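Local coordinates for De Novo Protein OR329 (Artificial gene, PDB 4HXT), which is a computationally designed protein of stacked armadillo-like helical repeats, made in work on self-assembling cyclic homo-oligomers, with no natural function known, at residues 67-72 against 106-111. Residues are numbered along the deposited sequence; the frame is centred on the assembly and turned at random.
Sequences ALANIA and AARALA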
# COMPACT_ATOMS: atom_id res chain seq x y z
N ALA A 67 -20.63 15.44 -6.48
CA ALA A 67 -20.76 15.41 -5.03
C ALA A 67 -19.93 14.27 -4.45
O ALA A 67 -19.28 14.43 -3.43
CB ALA A 67 -22.22 15.24 -4.64
N LEU A 68 -19.95 13.12 -5.12
CA LEU A 68 -19.20 11.96 -4.66
C LEU A 68 -17.70 12.18 -4.79
O LEU A 68 -16.92 11.72 -3.95
CB LEU A 68 -19.63 10.71 -5.43
CG LEU A 68 -21.00 10.14 -5.02
CD1 LEU A 68 -21.48 9.10 -6.03
CD2 LEU A 68 -20.89 9.53 -3.62
N ALA A 69 -17.29 12.88 -5.85
CA ALA A 69 -15.88 13.17 -6.07
C ALA A 69 -15.38 14.07 -4.94
O ALA A 69 -14.25 13.92 -4.48
CB ALA A 69 -15.68 13.85 -7.42
N ASN A 70 -16.21 15.02 -4.52
CA ASN A 70 -15.84 15.93 -3.44
C ASN A 70 -15.78 15.16 -2.13
O ASN A 70 -14.91 15.40 -1.30
CB ASN A 70 -16.85 17.07 -3.34
CG ASN A 70 -16.67 18.10 -4.44
OD1 ASN A 70 -15.92 17.88 -5.39
ND2 ASN A 70 -17.37 19.22 -4.32
N ILE A 71 -16.71 14.22 -1.97
CA ILE A 71 -16.76 13.39 -0.78
C ILE A 71 -15.51 12.50 -0.73
O ILE A 71 -14.88 12.35 0.32
CB ILE A 71 -18.03 12.48 -0.80
CG1 ILE A 71 -19.27 13.34 -0.54
CG2 ILE A 71 -17.90 11.36 0.22
CD1 ILE A 71 -20.59 12.60 -0.72
N ALA A 72 -15.16 11.94 -1.88
CA ALA A 72 -14.01 11.05 -1.99
C ALA A 72 -12.67 11.74 -1.72
O ALA A 72 -11.65 11.08 -1.54
CB ALA A 72 -13.98 10.40 -3.37
N ALA A 106 -16.85 11.59 -13.15
CA ALA A 106 -16.66 10.19 -12.81
C ALA A 106 -15.18 9.89 -12.65
O ALA A 106 -14.77 9.20 -11.72
CB ALA A 106 -17.28 9.30 -13.88
N ALA A 107 -14.37 10.42 -13.57
CA ALA A 107 -12.93 10.20 -13.52
C ALA A 107 -12.31 10.91 -12.32
O ALA A 107 -11.42 10.36 -11.66
CB ALA A 107 -12.27 10.68 -14.82
N ARG A 108 -12.78 12.12 -12.03
CA ARG A 108 -12.27 12.86 -10.89
C ARG A 108 -12.60 12.13 -9.59
O ARG A 108 -11.78 12.09 -8.67
CB ARG A 108 -12.86 14.27 -10.85
CG ARG A 108 -12.31 15.13 -9.72
CD ARG A 108 -12.70 16.60 -9.88
NE ARG A 108 -14.10 16.86 -9.59
CZ ARG A 108 -14.60 17.05 -8.38
NH1 ARG A 108 -13.81 17.01 -7.31
NH2 ARG A 108 -15.90 17.29 -8.22
N ALA A 109 -13.79 11.54 -9.52
CA ALA A 109 -14.18 10.80 -8.31
C ALA A 109 -13.28 9.58 -8.14
O ALA A 109 -12.82 9.29 -7.04
CB ALA A 109 -15.64 10.37 -8.40
N LEU A 110 -13.04 8.87 -9.23
CA LEU A 110 -12.20 7.68 -9.19
C LEU A 110 -10.77 8.07 -8.83
O LEU A 110 -10.10 7.36 -8.08
CB LEU A 110 -12.26 6.95 -10.53
CG LEU A 110 -13.58 6.19 -10.74
CD1 LEU A 110 -13.64 5.61 -12.15
CD2 LEU A 110 -13.68 5.08 -9.71
N ALA A 111 -10.31 9.20 -9.36
CA ALA A 111 -8.97 9.68 -9.05
C ALA A 111 -8.85 9.94 -7.55
O ALA A 111 -7.85 9.56 -6.92
CB ALA A 111 -8.66 10.96 -9.84
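The amide oxygen OD1 of N70 is held by both terminal nitrogens of R108, with NH2 at 2.9 Å from OD1 and NH1 at 3.0 Å from OD1. The two bonds are not equivalent in geometry: NH1 meets the oxygen almost head-on, at a C=O...N angle of 169°, whereas NH2 comes in tilted from the carbonyl plane. OD1 itself lies close to the guanidinium plane, so the fork is end-on, although amide and guanidinium planes are turned 61° apart. R108 reaches this position with CG anti to the backbone N and a bend at chi3 that lays the guanidinium across toward helix 58-71. There its face rests on A69, whose CB lies 3.5 Å from R108 CZ, over the middle of the group. The methyl against one face and the oxygen at the edge together probably limit rotation of the guanidinium.

Each polar group has a further partner: N70 ND2 donates to A27 O, and R108 NH2 forms a salt bridge with E105 OE1, which probably steadies the charge. Beside the fork, small side chains allow close packing. A69 CB is 3.6 Å from A109 CB, and the CA atoms of these two alanines are 3.7 Å apart. The local axes approach to 8.0 Å and run at 18° to each other. A69 O accepts a hydrogen bond from N112 ND2 of helix 100-113, a further link between the two helices. Near-parallel stacking of corresponding long helices, 58-71 and 100-113, from successive sequence repeats is characteristic of the armadillo superhelix.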